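Uroporphyrinogen-III C-methyltransferase (Pseudomonas denitrificans, PDB 1S4D) transfers methyl groups from S-adenosyl-L-methionine to C-2 and C-7 of uroporphyrinogen III, making precorrin-2 for the cobalamin and siroheme pathways. Local coordinates at residues 10-13 and 14-18; 22-26 and 27-31; 56-59 and 60-64; 242-246 and 247-251. One frame throughout, in Å; residues are numbered along the deposited sequence.

All four contacts are local, each made within one continuous run of chain. Contacts 2 and 4 are buried and both touch S-adenosylhomocysteine from different sheets: contact 2 follows the strand 16-21 of the parallel sheet, contact 4 includes strand 241-245 of the mixed sheet, and their centres lie about 22 Å apart. Contacts 1 and 3 are type II turns at the N-terminal ends of strands 16-21 and 63-66 of the parallel sheet. Contact 1 is partly buried and adds an indole and a water; contact 3 is a surface turn with one backbone hydrogen bond and a little alanine-leucine packing. Contacts 2 and 3 meet where Leu30 CD2 packs on Leu57 CD1 at 4.1 Å.

Contact 1 of 4, residues 10-13 and 14-18; sequences PALE and KGSVW
Leu12 lies over one face of the Trp18 indole. Its CD1 stands 3.6 Å from the centroid of the five-membered ring, 21° off the normal, a CH-pi contact, while CB sits above the middle of the ring system. The two side chains run past each other in opposite directions. Leu12 CG is anti to the backbone nitrogen (chi1 160°), and the second torsion then sets CD1 over the pyrrole. Farther round the indole the contacts come from the backbone: Pro10 O approaches the edge at CH2, 3.3 Å away, and Ala11 O comes obliquely to CZ2.

Hydrogen bonds close the type II turn from Glu13 to Ser16. Glu13 O accepts twice, from Ser16 N at 3.1 Å and from Ser16 OG at 2.8 Å, both donors arriving from the same face of the carbonyl. Gly15, with its positive phi, fills the turn position that suits glycine.

A water ties this turn to the ring. The water oxygen accepts from Trp18 NE1 at 2.7 Å, in the indole plane, and from Glu13 N, and the water donates to Ser16 OG at 2.8 Å. Replacing Trp18 with a leucine would probably strip Leu12 of its flat bed and leave the water without its indole donor.

Beyond the turn, Trp18 makes a cation-pi contact with Arg124 and packs on Ala37 of helix 32-40. Ser16 and Trp18 pair through their backbones with Val95 of strand 94-99, while Val17 reaches Arg124 of strand 123-126, so the turn delivers the chain between two parallel neighbours.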
loop_
_atom_site.group_PDB
_atom_site.type_symbol
_atom_site.label_atom_id
_atom_site.label_comp_id
_atom_site.label_asym_id
_atom_site.label_seq_id
_atom_site.Cartn_x
_atom_site.Cartn_y
_atom_site.Cartn_z
ATOM N N PRO B 10 6.797 -7.649 -18.918
ATOM C CA PRO B 10 5.840 -8.532 -19.594
ATOM C C PRO B 10 4.911 -7.721 -20.469
ATOM O O PRO B 10 4.484 -6.642 -20.090
ATOM C CB PRO B 10 5.049 -9.151 -18.443
ATOM C CG PRO B 10 5.802 -8.834 -17.217
ATOM C CD PRO B 10 6.568 -7.595 -17.462
ATOM N N ALA B 11 4.628 -8.232 -21.654
ATOM C CA ALA B 11 3.638 -7.636 -22.541
ATOM C C ALA B 11 2.247 -7.784 -21.943
ATOM O O ALA B 11 1.968 -8.777 -21.297
ATOM C CB ALA B 11 3.679 -8.331 -23.876
ATOM N N LEU B 12 1.377 -6.801 -22.153
ATOM C CA LEU B 12 -0.050 -7.022 -21.937
ATOM C C LEU B 12 -0.635 -7.712 -23.178
ATOM O O LEU B 12 -0.847 -7.103 -24.216
ATOM C CB LEU B 12 -0.766 -5.727 -21.552
ATOM C CG LEU B 12 -2.280 -5.568 -21.694
ATOM C CD1 LEU B 12 -3.109 -6.660 -20.972
ATOM C CD2 LEU B 12 -2.666 -4.143 -21.262
ATOM N N GLU B 13 -0.859 -9.010 -23.032
ATOM C CA GLU B 13 -1.185 -9.934 -24.114
ATOM C C GLU B 13 -2.618 -9.854 -24.608
ATOM O O GLU B 13 -3.534 -9.683 -23.820
ATOM C CB GLU B 13 -0.962 -11.355 -23.610
ATOM C CG GLU B 13 -0.093 -12.185 -24.516
ATOM C CD GLU B 13 1.315 -12.240 -24.009
ATOM O OE1 GLU B 13 2.221 -11.723 -24.702
ATOM O OE2 GLU B 13 1.499 -12.790 -22.901
ATOM N N LYS B 14 -2.810 -10.035 -25.910
ATOM C CA LYS B 14 -4.144 -10.097 -26.500
ATOM C C LYS B 14 -5.022 -11.092 -25.744
ATOM O O LYS B 14 -4.601 -12.214 -25.453
ATOM C CB LYS B 14 -4.066 -10.470 -27.981
ATOM C CG LYS B 14 -3.547 -9.345 -28.913
ATOM C CD LYS B 14 -3.845 -9.677 -30.373
ATOM C CE LYS B 14 -2.946 -8.903 -31.316
ATOM N NZ LYS B 14 -3.712 -8.178 -32.390
ATOM N N GLY B 15 -6.224 -10.664 -25.382
ATOM C CA GLY B 15 -7.163 -11.556 -24.735
ATOM C C GLY B 15 -6.925 -11.779 -23.256
ATOM O O GLY B 15 -7.422 -12.757 -22.686
ATOM N N SER B 16 -6.172 -10.883 -22.621
ATOM C CA SER B 16 -6.019 -10.953 -21.181
ATOM C C SER B 16 -6.362 -9.630 -20.511
ATOM O O SER B 16 -6.467 -8.601 -21.168
ATOM C CB SER B 16 -4.633 -11.474 -20.788
ATOM O OG SER B 16 -3.626 -10.586 -21.194
ATOM N N VAL B 17 -6.577 -9.674 -19.204
ATOM C CA VAL B 17 -6.894 -8.472 -18.450
ATOM C C VAL B 17 -5.851 -8.219 -17.345
ATOM O O VAL B 17 -5.535 -9.119 -16.544
ATOM C CB VAL B 17 -8.314 -8.555 -17.846
ATOM C CG1 VAL B 17 -8.646 -7.281 -17.095
ATOM C CG2 VAL B 17 -9.377 -8.877 -18.942
ATOM N N TRP B 18 -5.292 -7.012 -17.328
ATOM C CA TRP B 18 -4.531 -6.571 -16.175
ATOM C C TRP B 18 -5.411 -5.686 -15.268
ATOM O O TRP B 18 -6.042 -4.715 -15.734
ATOM C CB TRP B 18 -3.287 -5.821 -16.619
ATOM C CG TRP B 18 -2.271 -6.660 -17.318
ATOM C CD1 TRP B 18 -2.465 -7.887 -17.905
ATOM C CD2 TRP B 18 -0.884 -6.363 -17.484
ATOM N NE1 TRP B 18 -1.287 -8.361 -18.432
ATOM C CE2 TRP B 18 -0.299 -7.446 -18.192
ATOM C CE3 TRP B 18 -0.063 -5.293 -17.095
ATOM C CZ2 TRP B 18 1.052 -7.488 -18.524
ATOM C CZ3 TRP B 18 1.282 -5.329 -17.442
ATOM C CH2 TRP B 18 1.821 -6.425 -18.154
HETATM O O HOH W 1 -1.009 -10.449 -20.152
#

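Contact 2 of 4, residues 22-26 and 27-31; sequences AGPGD and PGLLT. With SAH (S-adenosyl-L-homocysteine), chain Q.
Asp26 starts a single 3-10 turn, Pro27 to Leu29, in the buried loop that joins strand 16-21 to helix 32-40; the segment 22-26, AGPGD, belongs to a glycine-rich sequence motif of the family and forms part of the cofactor pocket. The aspartate holds the turn with two acceptors. Its backbone O takes Leu29 N at 3.0 Å in a fairly straight bond (163°), and OD1 takes Gly28 N at 2.9 Å, closing an Asx turn. Both amides arrive from well above the planes of the groups that accept them. The carboxylate gets there because CG is anti to the backbone nitrogen (chi1 -177°), and its other oxygen, OD2, is hydrogen-bonded to Tyr138 OH, so both oxygens are engaged and the group has little freedom to turn.

The apolar half of the contact belongs to Leu29. Its CD2 lies 3.5 Å from Asp26 CB and 4.0 Å from Pro24 CG, the leucine crossing the proline at about a right angle. Leu30 CD1 meets Ala22 at the backbone O, 3.3 Å away. Pro24, backed by the leucine, offers its carbonyl O to the adenine amino group N6 of S-adenosylhomocysteine at 2.7 Å, a weak bond by its angle.

Gly23, with positive phi and a backbone bond to Gly101, passes close to the cofactor-binding segment 100-102, and Ala22 pairs with Lys99 at the end of strand 94-99. Thr31 OG1 caps Ala34 N at the start of helix 32-40, while Gly28 and Leu30 make backbone bonds to the second subunit, whose His33 packs on Asp26 and Leu29.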
loop_
_atom_site.group_PDB
_atom_site.type_symbol
_atom_site.label_atom_id
_atom_site.label_comp_id
_atom_site.label_asym_id
_atom_site.label_seq_id
_atom_site.Cartn_x
_atom_site.Cartn_y
_atom_site.Cartn_z
ATOM N N ALA B 22 -3.791 2.632 -10.268
ATOM C CA ALA B 22 -3.335 3.943 -10.749
ATOM C C ALA B 22 -2.674 4.742 -9.637
ATOM O O ALA B 22 -2.154 5.821 -9.866
ATOM C CB ALA B 22 -4.516 4.740 -11.330
ATOM N N GLY B 23 -2.711 4.227 -8.412
ATOM C CA GLY B 23 -2.339 5.031 -7.256
ATOM C C GLY B 23 -3.423 6.069 -6.977
ATOM O O GLY B 23 -4.476 6.078 -7.641
ATOM N N PRO B 24 -3.148 6.945 -6.002
ATOM C CA PRO B 24 -4.096 7.970 -5.524
ATOM C C PRO B 24 -4.310 9.195 -6.383
ATOM O O PRO B 24 -5.273 9.911 -6.124
ATOM C CB PRO B 24 -3.477 8.423 -4.202
ATOM C CG PRO B 24 -2.017 8.171 -4.379
ATOM C CD PRO B 24 -1.883 6.954 -5.244
ATOM N N GLY B 25 -3.433 9.480 -7.339
ATOM C CA GLY B 25 -3.614 10.643 -8.187
ATOM C C GLY B 25 -2.381 10.987 -8.970
ATOM O O GLY B 25 -2.343 10.837 -10.173
ATOM N N ASP B 26 -1.363 11.467 -8.276
ATOM C CA ASP B 26 -0.099 11.830 -8.890
ATOM C C ASP B 26 0.389 10.801 -9.936
ATOM O O ASP B 26 0.717 9.678 -9.596
ATOM C CB ASP B 26 0.917 12.019 -7.760
ATOM C CG ASP B 26 2.268 12.479 -8.243
ATOM O OD1 ASP B 26 2.469 12.583 -9.469
ATOM O OD2 ASP B 26 3.197 12.756 -7.454
ATOM N N PRO B 27 0.509 11.195 -11.199
ATOM C CA PRO B 27 0.995 10.258 -12.235
ATOM C C PRO B 27 2.402 9.722 -11.952
ATOM O O PRO B 27 2.704 8.650 -12.446
ATOM C CB PRO B 27 1.017 11.093 -13.519
ATOM C CG PRO B 27 0.231 12.292 -13.213
ATOM C CD PRO B 27 0.288 12.551 -11.734
ATOM N N GLY B 28 3.231 10.425 -11.177
ATOM C CA GLY B 28 4.544 9.913 -10.805
ATOM C C GLY B 28 4.543 8.631 -9.977
ATOM O O GLY B 28 5.584 7.981 -9.860
ATOM N N LEU B 29 3.380 8.278 -9.413
ATOM C CA LEU B 29 3.209 7.158 -8.483
ATOM C C LEU B 29 2.744 5.913 -9.214
ATOM O O LEU B 29 2.601 4.854 -8.611
ATOM C CB LEU B 29 2.158 7.503 -7.428
ATOM C CG LEU B 29 2.510 8.114 -6.066
ATOM C CD1 LEU B 29 3.940 8.600 -5.977
ATOM C CD2 LEU B 29 1.561 9.219 -5.712
ATOM N N LEU B 30 2.466 6.041 -10.510
ATOM C CA LEU B 30 2.326 4.869 -11.358
ATOM C C LEU B 30 3.586 4.012 -11.213
ATOM O O LEU B 30 4.685 4.558 -11.039
ATOM C CB LEU B 30 2.207 5.321 -12.805
ATOM C CG LEU B 30 0.864 5.486 -13.511
ATOM C CD1 LEU B 30 -0.327 5.403 -12.561
ATOM C CD2 LEU B 30 0.848 6.763 -14.324
ATOM N N THR B 31 3.448 2.691 -11.261
ATOM C CA THR B 31 4.613 1.800 -11.316
ATOM C C THR B 31 5.045 1.633 -12.756
ATOM O O THR B 31 4.238 1.841 -13.649
ATOM C CB THR B 31 4.265 0.398 -10.804
ATOM O OG1 THR B 31 3.194 -0.158 -11.599
ATOM C CG2 THR B 31 3.740 0.425 -9.348
HETATM N N SAH Q . -8.218 0.746 -3.923
HETATM C CA SAH Q . -8.231 2.127 -3.476
HETATM C CB SAH Q . -9.469 2.389 -2.636
HETATM C CG SAH Q . -10.713 2.693 -3.449
HETATM S SD SAH Q . -12.277 2.663 -2.535
HETATM C C SAH Q . -6.931 2.486 -2.746
HETATM O O SAH Q . -6.038 1.662 -2.563
HETATM O OXT SAH Q . -6.693 3.612 -2.318
HETATM C "C5'" SAH Q . -12.349 4.485 -2.561
HETATM C "C4'" SAH Q . -11.841 5.231 -1.321
HETATM O "O4'" SAH Q . -10.435 5.370 -1.332
HETATM C "C3'" SAH Q . -12.308 6.675 -1.162
HETATM O "O3'" SAH Q . -13.630 6.839 -0.726
HETATM C "C2'" SAH Q . -11.284 7.269 -0.210
HETATM O "O2'" SAH Q . -11.489 6.926 1.145
HETATM C "C1'" SAH Q . -10.026 6.563 -0.686
HETATM N N9 SAH Q . -9.215 7.363 -1.631
HETATM C C8 SAH Q . -8.935 6.991 -2.906
HETATM N N7 SAH Q . -8.171 7.927 -3.474
HETATM C C5 SAH Q . -7.952 8.911 -2.597
HETATM C C6 SAH Q . -7.224 10.100 -2.681
HETATM N N6 SAH Q . -6.581 10.425 -3.786
HETATM N N1 SAH Q . -7.174 10.940 -1.586
HETATM C C2 SAH Q . -7.828 10.581 -0.426
HETATM N N3 SAH Q . -8.546 9.399 -0.347
HETATM C C4 SAH Q . -8.606 8.570 -1.416
#

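Contact 3 of 4, residues 56-59 and 60-64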
loop_
_atom_site.group_PDB
_atom_site.type_symbol
_atom_site.label_atom_id
_atom_site.label_comp_id
_atom_site.label_asym_id
_atom_site.label_seq_id
_atom_site.Cartn_x
_atom_site.Cartn_y
_atom_site.Cartn_z
ATOM N N LYS B 56 -3.213 9.884 -20.391
ATOM C CA LYS B 56 -2.406 10.471 -21.463
ATOM C C LYS B 56 -1.283 9.554 -21.959
ATOM O O LYS B 56 -0.702 9.809 -23.010
ATOM C CB LYS B 56 -1.816 11.819 -21.004
ATOM C CG LYS B 56 -2.218 13.045 -21.846
ATOM C CD LYS B 56 -1.172 13.363 -22.932
ATOM C CE LYS B 56 -0.604 14.784 -22.795
ATOM N NZ LYS B 56 -0.747 15.555 -24.063
ATOM N N LEU B 57 -0.984 8.495 -21.214
ATOM C CA LEU B 57 0.065 7.556 -21.594
ATOM C C LEU B 57 -0.426 6.513 -22.603
ATOM O O LEU B 57 0.385 5.874 -23.316
ATOM C CB LEU B 57 0.643 6.858 -20.362
ATOM C CG LEU B 57 1.665 7.594 -19.490
ATOM C CD1 LEU B 57 1.954 6.799 -18.246
ATOM C CD2 LEU B 57 2.961 7.847 -20.232
ATOM N N ALA B 58 -1.752 6.340 -22.657
ATOM C CA ALA B 58 -2.391 5.426 -23.603
ATOM C C ALA B 58 -1.920 5.739 -25.006
ATOM O O ALA B 58 -1.716 6.904 -25.337
ATOM C CB ALA B 58 -3.890 5.554 -23.520
ATOM N N ARG B 59 -1.719 4.705 -25.818
ATOM C CA ARG B 59 -1.396 4.911 -27.229
ATOM C C ARG B 59 -2.597 5.578 -27.906
ATOM O O ARG B 59 -3.723 5.475 -27.405
ATOM C CB ARG B 59 -0.989 3.596 -27.925
ATOM C CG ARG B 59 -1.977 2.439 -27.802
ATOM C CD ARG B 59 -2.104 1.562 -29.053
ATOM N NE ARG B 59 -2.141 0.133 -28.721
ATOM C CZ ARG B 59 -1.210 -0.758 -29.073
ATOM N NH1 ARG B 59 -0.150 -0.377 -29.793
ATOM N NH2 ARG B 59 -1.338 -2.035 -28.706
ATOM N N PRO B 60 -2.377 6.291 -29.011
ATOM C CA PRO B 60 -3.502 6.937 -29.706
ATOM C C PRO B 60 -4.363 5.861 -30.368
ATOM O O PRO B 60 -3.831 4.869 -30.919
ATOM C CB PRO B 60 -2.823 7.839 -30.758
ATOM C CG PRO B 60 -1.356 7.841 -30.410
ATOM C CD PRO B 60 -1.094 6.537 -29.700
ATOM N N GLY B 61 -5.680 6.047 -30.283
ATOM C CA GLY B 61 -6.612 5.045 -30.765
ATOM C C GLY B 61 -6.879 3.901 -29.793
ATOM O O GLY B 61 -7.559 2.942 -30.165
ATOM N N ALA B 62 -6.332 3.980 -28.576
ATOM C CA ALA B 62 -6.808 3.144 -27.477
ATOM C C ALA B 62 -8.165 3.693 -27.082
ATOM O O ALA B 62 -8.378 4.894 -27.167
ATOM C CB ALA B 62 -5.858 3.217 -26.288
ATOM N N VAL B 63 -9.096 2.849 -26.657
ATOM C CA VAL B 63 -10.327 3.426 -26.142
ATOM C C VAL B 63 -10.349 3.520 -24.612
ATOM O O VAL B 63 -9.806 2.651 -23.910
ATOM C CB VAL B 63 -11.656 2.897 -26.835
ATOM C CG1 VAL B 63 -11.398 1.687 -27.660
ATOM C CG2 VAL B 63 -12.816 2.724 -25.835
ATOM N N LEU B 64 -10.928 4.616 -24.128
ATOM C CA LEU B 64 -10.995 4.906 -22.710
ATOM C C LEU B 64 -12.440 4.786 -22.289
ATOM O O LEU B 64 -13.279 5.498 -22.801
ATOM C CB LEU B 64 -10.463 6.314 -22.416
ATOM C CG LEU B 64 -9.194 6.824 -23.135
ATOM C CD1 LEU B 64 -8.842 8.245 -22.659
ATOM C CD2 LEU B 64 -7.982 5.875 -23.000
#
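Ala62 N comes to Arg59 O from above the plane of the Arg59 carbonyl, 45° out of it. From there it still gives Arg59 O a 3.2 Å hydrogen bond, with an N-H...O angle of 157°. The methyl of Ala62 follows the same approach, CB lying 3.3 Å from that oxygen. Pro60 N, being tertiary, has no hydrogen to give.

This bond closes a type II turn from Arg59 to Ala62. Pro60 takes the second position, where its fixed phi fits, and Gly61 the third, where a side chain would be jammed against the preceding carbonyl.

Ahead of the turn, Ala58 CB is the shared apolar point: it sits 4.1 Å from Ala62 CB and 4.1 Å from Leu64 CD2. Arg59 heads the other way. Its CG lies between the backbone nitrogen and the carbonyl carbon (chi1 54°), and bends farther along carry the guanidinium away from the turn, where its ion pair with Asp42 is long and weak. Ala58 and Leu64 both rest on Ile44 of strand 43-46, beside which strand 63-66 runs in parallel.

With one backbone bond and a few methyl contacts among Ala58, Ala62 and Leu64, the turn probably owes much of its shape to Pro60 and Gly61, whose backbone angles suit the two middle positions.

Contact 4 of 4, residues 242-246 and 247-251; sequences IVVVG and EVVRL. With SAH (S-adenosyl-L-homocysteine), chain Q.
Val244 and Val249 meet through branches set by their first torsions. In Val244 chi1 is 57°, which tucks CG1 between the backbone nitrogen and the carbonyl carbon. In Val249 (chi1 169°) CG1 is anti to the nitrogen, and the branch turned to the strand is CG2, beside that nitrogen. Val244 CG1 and Val249 CG2 come to 3.6 Å as the side chains slide past each other in opposite directions. The other branch of Val244, CG2, finds Val248 CG2 at 4.1 Å, so one valine touches both.

Gly246 lets the chain turn off the strand: at its backbone angles (phi 120°) a side chain would be jammed against the preceding carbonyl. Gly246 O then accepts Val249 N at 2.9 Å, and Val249 CG2 lies 3.3 Å from the same oxygen. The same i to i+3 pattern follows in Arg250 N to Glu247 O and Leu251 N to Val248 O; the 3-10 segment 247-249 lies between strand 241-245 and helix 252-255. The strand lies inside the mixed sheet, antiparallel to both 179-183 and 206-211. Beyond the strand, Glu247 OE2 takes Arg250 NE at 2.7 Å, a salt bridge on the syn side of the carboxylate with the oxygen near the guanidinium plane.

At the other end of the strand, Ile242 belongs to the pocket: its CG1 stands 3.5 Å from adenine N3 of S-adenosylhomocysteine, whose further partners include Ala241 O and Met184 N. An alanine here is likely to open a gap beside N3, leaving the adenine less firmly packed. Ile242 also packs on Ala131 and Leu136 of helix 131-137, and Val244 on Leu136.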
loop_
_atom_site.group_PDB
_atom_site.type_symbol
_atom_site.label_atom_id
_atom_site.label_comp_id
_atom_site.label_asym_id
_atom_site.label_seq_id
_atom_site.Cartn_x
_atom_site.Cartn_y
_atom_site.Cartn_z
ATOM N N ILE B 242 -9.045 10.202 3.113
ATOM C CA ILE B 242 -8.649 9.167 4.039
ATOM C C ILE B 242 -8.712 9.811 5.425
ATOM O O ILE B 242 -8.218 10.926 5.609
ATOM C CB ILE B 242 -7.224 8.670 3.700
ATOM C CG1 ILE B 242 -7.249 7.755 2.475
ATOM C CG2 ILE B 242 -6.547 8.027 4.935
ATOM C CD1 ILE B 242 -7.669 6.328 2.776
ATOM N N VAL B 243 -9.332 9.129 6.384
ATOM C CA VAL B 243 -9.359 9.602 7.758
ATOM C C VAL B 243 -8.431 8.773 8.639
ATOM O O VAL B 243 -8.624 7.547 8.784
ATOM C CB VAL B 243 -10.737 9.505 8.364
ATOM C CG1 VAL B 243 -10.763 10.282 9.679
ATOM C CG2 VAL B 243 -11.803 10.007 7.388
ATOM N N VAL B 244 -7.430 9.440 9.217
ATOM C CA VAL B 244 -6.411 8.791 10.046
ATOM C C VAL B 244 -6.566 9.231 11.484
ATOM O O VAL B 244 -6.684 10.423 11.770
ATOM C CB VAL B 244 -4.946 9.095 9.530
ATOM C CG1 VAL B 244 -4.678 10.605 9.464
ATOM C CG2 VAL B 244 -3.877 8.388 10.372
ATOM N N VAL B 245 -6.546 8.263 12.382
ATOM C CA VAL B 245 -6.711 8.508 13.801
ATOM C C VAL B 245 -5.404 8.141 14.514
ATOM O O VAL B 245 -4.786 7.075 14.230
ATOM C CB VAL B 245 -7.887 7.669 14.341
ATOM C CG1 VAL B 245 -8.103 7.911 15.817
ATOM C CG2 VAL B 245 -9.176 7.980 13.549
ATOM N N GLY B 246 -4.954 9.029 15.404
ATOM C CA GLY B 246 -3.818 8.740 16.261
ATOM C C GLY B 246 -2.596 9.626 16.172
ATOM O O GLY B 246 -2.510 10.561 15.376
ATOM N N GLU B 247 -1.609 9.311 16.990
ATOM C CA GLU B 247 -0.550 10.272 17.295
ATOM C C GLU B 247 0.292 10.639 16.093
ATOM O O GLU B 247 0.854 11.737 16.057
ATOM C CB GLU B 247 0.311 9.790 18.478
ATOM C CG GLU B 247 -0.430 9.773 19.816
ATOM C CD GLU B 247 -0.958 11.141 20.237
ATOM O OE1 GLU B 247 -2.119 11.196 20.699
ATOM O OE2 GLU B 247 -0.213 12.156 20.128
ATOM N N VAL B 248 0.372 9.739 15.112
ATOM C CA VAL B 248 1.062 10.051 13.860
ATOM C C VAL B 248 0.548 11.331 13.198
ATOM O O VAL B 248 1.294 11.980 12.460
ATOM C CB VAL B 248 1.005 8.914 12.807
ATOM C CG1 VAL B 248 1.930 7.748 13.193
ATOM C CG2 VAL B 248 -0.437 8.452 12.538
ATOM N N VAL B 249 -0.712 11.692 13.451
ATOM C CA VAL B 249 -1.264 12.938 12.921
ATOM C C VAL B 249 -0.449 14.148 13.394
ATOM O O VAL B 249 -0.359 15.154 12.698
ATOM C CB VAL B 249 -2.758 13.115 13.305
ATOM C CG1 VAL B 249 -3.274 14.530 13.000
ATOM C CG2 VAL B 249 -3.613 12.072 12.617
ATOM N N ARG B 250 0.166 14.041 14.561
ATOM C CA ARG B 250 0.956 15.142 15.106
ATOM C C ARG B 250 2.225 15.393 14.321
ATOM O O ARG B 250 2.765 16.482 14.380
ATOM C CB ARG B 250 1.332 14.878 16.560
ATOM C CG ARG B 250 0.175 14.949 17.525
ATOM C CD ARG B 250 0.608 15.175 18.958
ATOM N NE ARG B 250 -0.465 14.821 19.873
ATOM C CZ ARG B 250 -1.418 15.651 20.269
ATOM N NH1 ARG B 250 -2.362 15.223 21.096
ATOM N NH2 ARG B 250 -1.430 16.901 19.847
ATOM N N LEU B 251 2.699 14.390 13.585
ATOM C CA LEU B 251 3.922 14.534 12.810
ATOM C C LEU B 251 3.748 15.339 11.522
ATOM O O LEU B 251 4.744 15.692 10.884
ATOM C CB LEU B 251 4.511 13.175 12.463
ATOM C CG LEU B 251 5.189 12.342 13.546
ATOM C CD1 LEU B 251 5.308 10.923 13.007
ATOM C CD2 LEU B 251 6.549 12.901 13.964
HETATM N N SAH Q . -8.218 0.746 -3.923
HETATM C CA SAH Q . -8.231 2.127 -3.476
HETATM C CB SAH Q . -9.469 2.389 -2.636
HETATM C CG SAH Q . -10.713 2.693 -3.449
HETATM S SD SAH Q . -12.277 2.663 -2.535
HETATM C C SAH Q . -6.931 2.486 -2.746
HETATM O O SAH Q . -6.038 1.662 -2.563
HETATM O OXT SAH Q . -6.693 3.612 -2.318
HETATM C "C5'" SAH Q . -12.349 4.485 -2.561
HETATM C "C4'" SAH Q . -11.841 5.231 -1.321
HETATM O "O4'" SAH Q . -10.435 5.370 -1.332
HETATM C "C3'" SAH Q . -12.308 6.675 -1.162
HETATM O "O3'" SAH Q . -13.630 6.839 -0.726
HETATM C "C2'" SAH Q . -11.284 7.269 -0.210
HETATM O "O2'" SAH Q . -11.489 6.926 1.145
HETATM C "C1'" SAH Q . -10.026 6.563 -0.686
HETATM N N9 SAH Q . -9.215 7.363 -1.631
HETATM C C8 SAH Q . -8.935 6.991 -2.906
HETATM N N7 SAH Q . -8.171 7.927 -3.474
HETATM C C5 SAH Q . -7.952 8.911 -2.597
HETATM C C6 SAH Q . -7.224 10.100 -2.681
HETATM N N6 SAH Q . -6.581 10.425 -3.786
HETATM N N1 SAH Q . -7.174 10.940 -1.586
HETATM C C2 SAH Q . -7.828 10.581 -0.426
HETATM N N3 SAH Q . -8.546 9.399 -0.347
HETATM C C4 SAH Q . -8.606 8.570 -1.416
#